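Local coordinates for myosin light chain 1 (Saccharomyces cerevisiae, PDB 1M45), which serves as a light chain binding the IQ motifs of class II and class V myosins, and takes part in assembling the contractile ring during cytokinesis, at residues 34-45 with 67-78; 97-105 with 130-141. All coordinates share one frame; numbering follows the deposited sequence. Where two conformers were deposited one is given.

Interaction 1: residues 34-45 with 67-78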
loop_
_atom_site.group_PDB
_atom_site.type_symbol
_atom_site.label_atom_id
_atom_site.label_comp_id
_atom_site.label_asym_id
_atom_site.label_seq_id
_atom_site.Cartn_x
_atom_site.Cartn_y
_atom_site.Cartn_z
ATOM N N GLY A 34 -3.879 -4.258 7.105
ATOM C CA GLY A 34 -4.579 -4.801 5.930
ATOM C C GLY A 34 -5.328 -3.833 5.028
ATOM O O GLY A 34 -5.884 -4.275 4.007
ATOM N N TYR A 35 -5.413 -2.568 5.402
ATOM C CA TYR A 35 -6.090 -1.577 4.552
ATOM C C TYR A 35 -5.114 -0.895 3.580
ATOM O O TYR A 35 -3.883 -1.015 3.709
ATOM C CB TYR A 35 -6.816 -0.547 5.423
ATOM C CG TYR A 35 -7.818 -1.165 6.349
ATOM C CD1 TYR A 35 -7.646 -1.097 7.733
ATOM C CD2 TYR A 35 -8.973 -1.763 5.847
ATOM C CE1 TYR A 35 -8.612 -1.615 8.594
ATOM C CE2 TYR A 35 -9.928 -2.293 6.700
ATOM C CZ TYR A 35 -9.732 -2.217 8.057
ATOM O OH TYR A 35 -10.683 -2.747 8.869
ATOM N N ASN A 36 -5.650 -0.179 2.590
ATOM C CA ASN A 36 -4.821 0.509 1.613
ATOM C C ASN A 36 -5.325 1.911 1.392
ATOM O O ASN A 36 -5.627 2.275 0.248
ATOM C CB ASN A 36 -4.774 -0.271 0.292
ATOM C CG ASN A 36 -4.341 -1.704 0.502
ATOM O OD1 ASN A 36 -3.171 -1.970 0.778
ATOM N ND2 ASN A 36 -5.268 -2.638 0.320
ATOM N N PRO A 37 -5.375 2.708 2.449
ATOM C CA PRO A 37 -5.922 4.070 2.333
ATOM C C PRO A 37 -5.037 5.043 1.574
ATOM O O PRO A 37 -3.807 4.891 1.544
ATOM C CB PRO A 37 -6.062 4.494 3.797
ATOM C CG PRO A 37 -4.877 3.839 4.453
ATOM C CD PRO A 37 -4.920 2.430 3.829
ATOM N N THR A 38 -5.666 6.025 0.919
ATOM C CA THR A 38 -4.915 7.145 0.380
ATOM C C THR A 38 -4.595 8.016 1.586
ATOM O O THR A 38 -5.290 7.952 2.628
ATOM C CB THR A 38 -5.749 8.007 -0.589
ATOM O OG1 THR A 38 -6.924 8.449 0.110
ATOM C CG2 THR A 38 -6.230 7.176 -1.773
ATOM N N ASN A 39 -3.558 8.847 1.459
ATOM C CA ASN A 39 -3.224 9.789 2.530
ATOM C C ASN A 39 -4.443 10.673 2.857
ATOM O O ASN A 39 -4.721 10.988 4.019
ATOM C CB ASN A 39 -2.005 10.648 2.143
ATOM C CG ASN A 39 -0.695 9.816 1.969
ATOM O OD1 ASN A 39 -0.621 8.640 2.342
ATOM N ND2 ASN A 39 0.335 10.446 1.399
ATOM N N GLN A 40 -5.207 11.048 1.823
ATOM C CA GLN A 40 -6.407 11.846 2.048
ATOM C C GLN A 40 -7.435 11.211 2.978
ATOM O O GLN A 40 -7.975 11.872 3.881
ATOM C CB GLN A 40 -7.046 12.283 0.711
ATOM C CG GLN A 40 -8.227 13.207 0.865
ATOM C CD GLN A 40 -7.843 14.504 1.531
ATOM O OE1 GLN A 40 -6.901 15.179 1.104
ATOM N NE2 GLN A 40 -8.561 14.857 2.587
ATOM N N LEU A 41 -7.705 9.922 2.777
ATOM C CA LEU A 41 -8.644 9.221 3.627
ATOM C C LEU A 41 -8.181 9.223 5.085
ATOM O O LEU A 41 -8.981 9.389 5.989
ATOM C CB LEU A 41 -8.879 7.774 3.142
ATOM C CG LEU A 41 -9.757 6.922 4.070
ATOM C CD1 LEU A 41 -11.112 7.562 4.279
ATOM C CD2 LEU A 41 -9.948 5.521 3.471
ATOM N N VAL A 42 -6.885 9.030 5.284
ATOM C CA VAL A 42 -6.319 9.040 6.640
ATOM C C VAL A 42 -6.636 10.412 7.303
ATOM O O VAL A 42 -7.122 10.474 8.425
ATOM C CB VAL A 42 -4.820 8.754 6.601
ATOM C CG1 VAL A 42 -4.226 8.764 8.005
ATOM C CG2 VAL A 42 -4.534 7.400 5.919
ATOM N N GLN A 43 -6.367 11.490 6.570
ATOM C CA GLN A 43 -6.640 12.845 7.061
ATOM C C GLN A 43 -8.122 13.080 7.343
ATOM O O GLN A 43 -8.455 13.704 8.349
ATOM C CB GLN A 43 -6.122 13.883 6.048
ATOM C CG GLN A 43 -4.631 13.833 5.828
ATOM C CD GLN A 43 -3.845 14.083 7.102
ATOM O OE1 GLN A 43 -2.874 13.396 7.369
ATOM N NE2 GLN A 43 -4.276 15.065 7.893
ATOM N N ASP A 44 -9.015 12.553 6.509
ATOM C CA ASP A 44 -10.442 12.716 6.751
ATOM C C ASP A 44 -10.855 12.004 8.037
ATOM O O ASP A 44 -11.678 12.508 8.802
ATOM C CB ASP A 44 -11.292 12.185 5.581
ATOM C CG ASP A 44 -10.973 12.855 4.250
ATOM O OD1 ASP A 44 -10.612 14.045 4.209
ATOM O OD2 ASP A 44 -11.059 12.235 3.170
ATOM N N ILE A 45 -10.274 10.828 8.270
ATOM C CA ILE A 45 -10.557 10.048 9.460
ATOM C C ILE A 45 -10.137 10.797 10.709
ATOM O O ILE A 45 -10.919 10.884 11.639
ATOM C CB ILE A 45 -9.884 8.665 9.402
ATOM C CG1 ILE A 45 -10.603 7.770 8.401
ATOM C CG2 ILE A 45 -9.939 7.981 10.783
ATOM C CD1 ILE A 45 -9.887 6.471 8.118
ATOM N N ILE A 67 -11.622 2.824 13.318
ATOM C CA ILE A 67 -11.823 1.799 12.300
ATOM C C ILE A 67 -13.286 1.356 12.250
ATOM O O ILE A 67 -13.840 1.169 11.192
ATOM C CB ILE A 67 -10.879 0.607 12.537
ATOM C CG1 ILE A 67 -9.433 1.060 12.364
ATOM C CG2 ILE A 67 -11.228 -0.577 11.603
ATOM C CD1 ILE A 67 -8.414 0.131 12.947
ATOM N N GLU A 68 -13.915 1.171 13.401
ATOM C CA GLU A 68 -15.308 0.746 13.396
ATOM C C GLU A 68 -16.215 1.770 12.758
ATOM O O GLU A 68 -17.086 1.410 11.989
ATOM C CB GLU A 68 -15.783 0.456 14.812
ATOM C CG GLU A 68 -14.965 -0.607 15.505
ATOM C CD GLU A 68 -15.435 -0.853 16.917
ATOM O OE1 GLU A 68 -15.431 0.095 17.736
ATOM O OE2 GLU A 68 -15.815 -2.003 17.195
ATOM N N VAL A 69 -15.981 3.050 13.033
ATOM C CA VAL A 69 -16.731 4.123 12.398
ATOM C C VAL A 69 -16.507 4.209 10.883
ATOM O O VAL A 69 -17.370 4.621 10.125
ATOM C CB VAL A 69 -16.342 5.479 13.050
ATOM C CG1 VAL A 69 -16.984 6.643 12.341
ATOM C CG2 VAL A 69 -16.718 5.469 14.535
ATOM N N ASN A 70 -15.315 3.822 10.450
ATOM C CA ASN A 70 -14.938 3.948 9.046
ATOM C C ASN A 70 -14.751 2.598 8.378
ATOM O O ASN A 70 -14.007 2.469 7.391
ATOM C CB ASN A 70 -13.658 4.768 8.969
ATOM C CG ASN A 70 -13.885 6.209 9.336
ATOM O OD1 ASN A 70 -14.475 6.947 8.564
ATOM N ND2 ASN A 70 -13.429 6.620 10.532
ATOM N N GLU A 71 -15.448 1.600 8.917
ATOM C CA GLU A 71 -15.365 0.227 8.433
ATOM C C GLU A 71 -15.564 0.108 6.923
ATOM O O GLU A 71 -14.732 -0.473 6.238
ATOM C CB GLU A 71 -16.363 -0.655 9.197
ATOM C CG GLU A 71 -16.124 -2.150 9.041
ATOM C CD GLU A 71 -17.236 -2.984 9.630
ATOM O OE1 GLU A 71 -18.379 -2.864 9.151
ATOM O OE2 GLU A 71 -16.965 -3.753 10.586
ATOM N N LYS A 72 -16.647 0.690 6.418
ATOM C CA LYS A 72 -16.989 0.584 5.003
ATOM C C LYS A 72 -15.986 1.273 4.126
ATOM O O LYS A 72 -15.587 0.728 3.089
ATOM C CB LYS A 72 -18.408 1.129 4.703
ATOM C CG LYS A 72 -19.522 0.265 5.259
ATOM C CD LYS A 72 -19.548 0.241 6.798
ATOM C CE LYS A 72 -20.875 -0.288 7.370
ATOM N NZ LYS A 72 -20.931 -0.159 8.871
ATOM N N GLU A 73 -15.554 2.460 4.535
ATOM C CA GLU A 73 -14.605 3.209 3.705
ATOM C C GLU A 73 -13.246 2.540 3.682
ATOM O O GLU A 73 -12.551 2.553 2.648
ATOM C CB GLU A 73 -14.471 4.637 4.208
ATOM C CG GLU A 73 -15.784 5.422 4.117
ATOM C CD GLU A 73 -16.716 5.254 5.317
ATOM O OE1 GLU A 73 -16.663 4.259 6.073
ATOM O OE2 GLU A 73 -17.571 6.145 5.489
ATOM N N LEU A 74 -12.872 1.943 4.807
ATOM C CA LEU A 74 -11.561 1.266 4.886
ATOM C C LEU A 74 -11.634 -0.060 4.159
ATOM O O LEU A 74 -10.734 -0.401 3.399
ATOM C CB LEU A 74 -11.107 1.073 6.356
ATOM C CG LEU A 74 -10.726 2.402 7.026
ATOM C CD1 LEU A 74 -10.645 2.195 8.540
ATOM C CD2 LEU A 74 -9.348 2.793 6.497
ATOM N N ASP A 75 -12.733 -0.778 4.359
ATOM C CA ASP A 75 -12.919 -2.028 3.659
ATOM C C ASP A 75 -12.917 -1.833 2.136
ATOM O O ASP A 75 -12.432 -2.693 1.426
ATOM C CB ASP A 75 -14.218 -2.682 4.108
ATOM C CG ASP A 75 -14.480 -3.937 3.395
ATOM O OD1 ASP A 75 -13.624 -4.843 3.469
ATOM O OD2 ASP A 75 -15.515 -4.096 2.723
ATOM N N ALA A 76 -13.456 -0.709 1.660
ATOM C CA ALA A 76 -13.466 -0.356 0.227
ATOM C C ALA A 76 -12.065 -0.224 -0.365
ATOM O O ALA A 76 -11.910 -0.338 -1.585
ATOM C CB ALA A 76 -14.248 0.932 -0.001
ATOM N N THR A 77 -11.043 -0.020 0.481
ATOM C CA THR A 77 -9.664 0.079 -0.025
ATOM C C THR A 77 -9.011 -1.292 -0.214
ATOM O O THR A 77 -7.868 -1.348 -0.658
ATOM C CB THR A 77 -8.752 0.946 0.884
ATOM O OG1 THR A 77 -8.467 0.228 2.079
ATOM C CG2 THR A 77 -9.461 2.282 1.303
ATOM N N THR A 78 -9.735 -2.376 0.079
ATOM C CA THR A 78 -9.164 -3.728 -0.055
ATOM C C THR A 78 -9.821 -4.540 -1.155
ATOM O O THR A 78 -9.662 -5.749 -1.210
ATOM C CB THR A 78 -9.247 -4.521 1.252
ATOM O OG1 THR A 78 -10.613 -4.854 1.537
ATOM C CG2 THR A 78 -8.699 -3.684 2.443
HETATM O O HOH W 1 -13.300 9.484 11.633
#

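Interaction 2: residues 97-105 with 130-141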
loop_
_atom_site.group_PDB
_atom_site.type_symbol
_atom_site.label_atom_id
_atom_site.label_comp_id
_atom_site.label_asym_id
_atom_site.label_seq_id
_atom_site.Cartn_x
_atom_site.Cartn_y
_atom_site.Cartn_z
ATOM N N THR A 97 3.534 -9.366 -24.243
ATOM C CA THR A 97 4.041 -10.601 -23.670
ATOM C C THR A 97 3.593 -10.823 -22.226
ATOM O O THR A 97 3.887 -11.865 -21.657
ATOM C CB THR A 97 5.543 -10.544 -23.604
ATOM O OG1 THR A 97 5.912 -9.339 -22.928
ATOM C CG2 THR A 97 6.176 -10.414 -25.007
ATOM N N GLY A 98 2.971 -9.833 -21.596
ATOM C CA GLY A 98 2.609 -10.007 -20.194
ATOM C C GLY A 98 3.761 -9.596 -19.301
ATOM O O GLY A 98 3.741 -9.826 -18.122
ATOM N N LYS A 99 4.771 -8.972 -19.885
ATOM C CA LYS A 99 5.928 -8.549 -19.133
ATOM C C LYS A 99 6.239 -7.078 -19.321
ATOM O O LYS A 99 5.928 -6.473 -20.355
ATOM C CB LYS A 99 7.161 -9.384 -19.534
ATOM C CG LYS A 99 7.018 -10.868 -19.190
ATOM C CD LYS A 99 8.280 -11.630 -19.477
ATOM C CE LYS A 99 8.201 -13.046 -18.935
ATOM N NZ LYS A 99 7.142 -13.838 -19.576
ATOM N N VAL A 100 6.868 -6.508 -18.299
ATOM C CA VAL A 100 7.324 -5.130 -18.331
ATOM C C VAL A 100 8.750 -5.094 -17.800
ATOM O O VAL A 100 9.104 -5.857 -16.907
ATOM C CB VAL A 100 6.365 -4.244 -17.514
ATOM C CG1 VAL A 100 6.930 -2.855 -17.255
ATOM C CG2 VAL A 100 5.031 -4.131 -18.257
ATOM N N SER A 101 9.574 -4.208 -18.363
ATOM C CA SER A 101 10.942 -4.067 -17.890
ATOM C C SER A 101 10.914 -3.440 -16.502
ATOM O O SER A 101 9.994 -2.651 -16.182
ATOM C CB SER A 101 11.787 -3.222 -18.831
ATOM O OG SER A 101 11.341 -1.881 -18.827
ATOM N N VAL A 102 11.897 -3.813 -15.681
ATOM C CA VAL A 102 11.994 -3.240 -14.338
ATOM C C VAL A 102 12.151 -1.721 -14.423
ATOM O O VAL A 102 11.628 -0.982 -13.580
ATOM C CB VAL A 102 13.079 -3.924 -13.492
ATOM C CG1 VAL A 102 14.461 -3.727 -14.084
ATOM C CG2 VAL A 102 13.044 -3.381 -12.078
ATOM N N GLY A 103 12.862 -1.254 -15.451
ATOM C CA GLY A 103 12.993 0.186 -15.647
ATOM C C GLY A 103 11.657 0.860 -15.955
ATOM O O GLY A 103 11.378 1.943 -15.439
ATOM N N ASP A 104 10.839 0.242 -16.807
ATOM C CA ASP A 104 9.521 0.809 -17.098
ATOM C C ASP A 104 8.618 0.764 -15.861
ATOM O O ASP A 104 7.755 1.641 -15.683
ATOM C CB ASP A 104 8.839 0.091 -18.236
ATOM C CG ASP A 104 9.410 0.468 -19.585
ATOM O OD1 ASP A 104 10.066 1.525 -19.702
ATOM O OD2 ASP A 104 9.182 -0.212 -20.577
ATOM N N LEU A 105 8.798 -0.266 -15.025
ATOM C CA LEU A 105 7.963 -0.350 -13.827
ATOM C C LEU A 105 8.324 0.790 -12.903
ATOM O O LEU A 105 7.443 1.461 -12.314
ATOM C CB LEU A 105 8.092 -1.712 -13.150
ATOM C CG LEU A 105 7.329 -1.863 -11.821
ATOM C CD1 LEU A 105 5.851 -1.545 -12.036
ATOM C CD2 LEU A 105 7.472 -3.344 -11.316
ATOM N N VAL A 130 12.939 -10.756 -11.253
ATOM C CA VAL A 130 13.260 -10.082 -12.506
ATOM C C VAL A 130 14.008 -11.113 -13.353
ATOM O O VAL A 130 14.968 -11.716 -12.860
ATOM C CB VAL A 130 14.132 -8.821 -12.266
ATOM C CG1 VAL A 130 14.464 -8.160 -13.562
ATOM C CG2 VAL A 130 13.430 -7.836 -11.360
ATOM N N ASP A 131 13.568 -11.319 -14.592
ATOM C CA ASP A 131 14.175 -12.351 -15.431
ATOM C C ASP A 131 15.490 -11.923 -16.100
ATOM O O ASP A 131 16.005 -10.812 -15.858
ATOM C CB ASP A 131 13.151 -12.941 -16.422
ATOM C CG ASP A 131 12.773 -11.982 -17.525
ATOM O OD1 ASP A 131 13.541 -11.038 -17.804
ATOM O OD2 ASP A 131 11.718 -12.074 -18.189
ATOM N N SER A 132 16.036 -12.799 -16.944
ATOM C CA SER A 132 17.320 -12.540 -17.590
ATOM C C SER A 132 17.272 -11.391 -18.597
ATOM O O SER A 132 18.308 -10.958 -19.121
ATOM C CB SER A 132 17.834 -13.834 -18.244
ATOM O OG SER A 132 16.943 -14.283 -19.257
ATOM N N ASN A 133 16.073 -10.906 -18.889
ATOM C CA ASN A 133 15.923 -9.784 -19.788
ATOM C C ASN A 133 15.577 -8.520 -18.996
ATOM O O ASN A 133 15.219 -7.508 -19.572
ATOM C CB ASN A 133 14.847 -10.062 -20.847
ATOM C CG ASN A 133 15.121 -11.348 -21.630
ATOM O OD1 ASN A 133 14.784 -12.457 -21.191
ATOM N ND2 ASN A 133 15.763 -11.202 -22.772
ATOM N N GLY A 134 15.707 -8.594 -17.679
ATOM C CA GLY A 134 15.336 -7.461 -16.856
ATOM C C GLY A 134 13.839 -7.218 -16.845
ATOM O O GLY A 134 13.428 -6.128 -16.477
ATOM N N GLU A 135 13.033 -8.245 -17.133
ATOM C CA GLU A 135 11.573 -8.110 -17.146
ATOM C C GLU A 135 10.829 -8.782 -16.003
ATOM O O GLU A 135 11.306 -9.750 -15.398
ATOM C CB GLU A 135 11.001 -8.592 -18.471
ATOM C CG GLU A 135 11.504 -7.736 -19.624
ATOM C CD GLU A 135 10.756 -7.996 -20.912
ATOM O OE1 GLU A 135 10.572 -9.166 -21.266
ATOM O OE2 GLU A 135 10.337 -7.021 -21.555
ATOM N N ILE A 136 9.618 -8.275 -15.752
ATOM C CA ILE A 136 8.778 -8.761 -14.661
ATOM C C ILE A 136 7.449 -9.191 -15.245
ATOM O O ILE A 136 6.899 -8.486 -16.084
ATOM C CB ILE A 136 8.540 -7.587 -13.664
ATOM C CG1 ILE A 136 9.817 -7.262 -12.912
ATOM C CG2 ILE A 136 7.437 -7.937 -12.624
ATOM C CD1 ILE A 136 9.772 -5.867 -12.242
ATOM N N ASP A 137 6.933 -10.338 -14.786
ATOM C CA ASP A 137 5.601 -10.812 -15.178
ATOM C C ASP A 137 4.615 -9.950 -14.385
ATOM O O ASP A 137 4.537 -10.083 -13.172
ATOM C CB ASP A 137 5.435 -12.296 -14.791
ATOM C CG ASP A 137 4.110 -12.856 -15.240
ATOM O OD1 ASP A 137 3.081 -12.273 -14.889
ATOM O OD2 ASP A 137 3.995 -13.851 -16.000
ATOM N N TYR A 138 3.909 -9.046 -15.057
ATOM C CA TYR A 138 3.127 -8.069 -14.289
ATOM C C TYR A 138 1.868 -8.626 -13.668
ATOM O O TYR A 138 1.480 -8.181 -12.601
ATOM C CB TYR A 138 2.836 -6.802 -15.049
ATOM C CG TYR A 138 2.256 -6.908 -16.435
ATOM C CD1 TYR A 138 0.893 -7.140 -16.624
ATOM C CD2 TYR A 138 3.045 -6.632 -17.555
ATOM C CE1 TYR A 138 0.338 -7.149 -17.901
ATOM C CE2 TYR A 138 2.501 -6.646 -18.831
ATOM C CZ TYR A 138 1.150 -6.903 -18.999
ATOM O OH TYR A 138 0.634 -6.920 -20.269
ATOM N N LYS A 139 1.255 -9.619 -14.301
ATOM C CA LYS A 139 0.108 -10.247 -13.630
ATOM C C LYS A 139 0.514 -10.910 -12.315
ATOM O O LYS A 139 -0.244 -10.842 -11.333
ATOM C CB LYS A 139 -0.568 -11.279 -14.531
ATOM C CG LYS A 139 -1.472 -10.655 -15.574
ATOM C CD LYS A 139 -2.218 -11.748 -16.333
ATOM C CE LYS A 139 -3.205 -11.162 -17.282
ATOM N NZ LYS A 139 -4.242 -10.385 -16.584
ATOM N N LYS A 140 1.665 -11.576 -12.313
ATOM C CA LYS A 140 2.161 -12.194 -11.092
ATOM C C LYS A 140 2.519 -11.129 -10.064
ATOM O O LYS A 140 2.240 -11.277 -8.865
ATOM C CB LYS A 140 3.353 -13.110 -11.392
ATOM C CG LYS A 140 3.928 -13.732 -10.148
ATOM C CD LYS A 140 5.138 -14.636 -10.464
ATOM C CE LYS A 140 5.462 -15.544 -9.264
ATOM N NZ LYS A 140 5.810 -14.786 -8.010
ATOM N N PHE A 141 3.112 -10.040 -10.539
ATOM C CA PHE A 141 3.455 -8.935 -9.677
ATOM C C PHE A 141 2.196 -8.369 -9.032
ATOM O O PHE A 141 2.159 -8.188 -7.813
ATOM C CB PHE A 141 4.202 -7.865 -10.485
ATOM C CG PHE A 141 4.314 -6.543 -9.779
ATOM C CD1 PHE A 141 5.237 -6.374 -8.749
ATOM C CD2 PHE A 141 3.513 -5.467 -10.169
ATOM C CE1 PHE A 141 5.338 -5.120 -8.088
ATOM C CE2 PHE A 141 3.590 -4.227 -9.519
ATOM C CZ PHE A 141 4.507 -4.053 -8.476
HETATM O O HOH W 2 8.742 -9.914 -23.074
HETATM O O HOH W 3 1.515 -10.875 -17.014
HETATM O O HOH W 4 7.522 -5.653 -22.280
#

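Interaction 1: residues 34-45 with 67-78
In the N-terminal EF-hand-like lobe, Tyr35 and Asn36 of an interhelical linker meet Leu74 of helix 71-75 and Thr77, three residues on in sequence, while Leu41 and Ile45 of helix 39-47 turn toward helix 71-75. Helix 39-45 and helix 71-75 run almost antiparallel, their axes 168° apart, and the linker bridges them at one end. The Tyr35 ring packs closely. Leu74 CB stands over one face in a CH-pi contact, 3.7 Å from the ring centroid and 19° off its normal. At the far end of the ring, Tyr35 OH lies 3.5 Å from Ile67 CG2 and is hydrogen-bonded to the backbone N of Arg4, which holds the phenol against the N-terminal residues.

Asn36 is gripped twice by Thr77. Its backbone N gives a nearly straight hydrogen bond of 2.9 Å to Thr77 OG1, and this hydroxyl itself donates a hydrogen bond to Leu74 O, 2.7 Å from OG1. The Thr77 torsion (chi1 73°) sets OG1 between its backbone N and carbonyl carbon, where it can serve both partners. The second bond, Asn36 ND2 to Thr77 O, spans 3.1 Å; its donor lies in the Asn36 amide plane but above the carbonyl plane of Thr77. Asn36 OD1 accepts from a basic side chain of the bound peptide, so the same amide links this contact to the IQ-motif ligand.

The other branch of Thr77, CG2, meets Leu41 CD2 tip to tip at 3.9 Å. Leu74 CD2 completes the apolar seam, lying 4.1 Å from Ile45 CD1. Asn70 slides alongside Ile45, and its ND2, already bonded to Leu66 O, also donates to a water that in turn donates to Ile45 O at 2.8 Å.

Interaction 2: residues 97-105 with 130-141
Tyr138 packs against Gly98 and can be followed outward from CB. With chi1 at 50°, CG stands between the backbone N and the carbonyl carbon, and the ring is carried alongside the 97-99 backbone. Gly98 O lies 3.3 Å above the ring plane, toward the rim near CD2, and also accepts from Tyr138 N (3.2 Å). CE2 comes 3.4 Å from Lys99 N, and CZ 3.6 Å from Gly98 CA. At the tip, OH is hydrogen-bonded to Asp93 OD2, which also accepts a hydrogen bond from Gly98 N, and Asp93 is an inferred calcium ligand. Phe89 meets the ring with the planes about 15° apart. A leucine in place of Tyr138 would probably leave Asp93 without its phenol partner and the Gly98 backbone without its flat cover.

Beyond the strands, Leu105 CD2 touches Ile136 CD1 at 3.5 Å and stands over a face of the Phe141 ring, 13° off its normal. Val100 N bonds to Ile136 O at 3.0 Å, and Ile136 N to Val100 O at 2.7 Å. This hydrogen-bonded antiparallel pair lies at the centre of the short two-stranded sheet, 99-101 with 135-137, that couples paired EF-hands.

Overall arrangement
From the N terminus, the chain passes helix 10-13, strand 20-22 and helix 26-32, then enters interaction 1. Joining 34-45 to 67-78 closes a loop of 21 residues that contains strand 57-59, the partner of strand 20-22. The chain leaves through helix 83-90 and opens interaction 2, where 97-105 and 130-141 close a loop of 24 residues containing helix 118-125. The two closures follow one another in series, neither nesting nor crossing. The centres of interactions 1 and 2 are about 31 Å apart, on opposite sides of the chain's centre, and the nearest atoms of interactions 1 and 2 about 12 Å apart. Interaction 1 ties the linker and helix 39-47 to helices 60-69 and 71-75; interaction 2 joins the two halves of the C-terminal EF-hand pair.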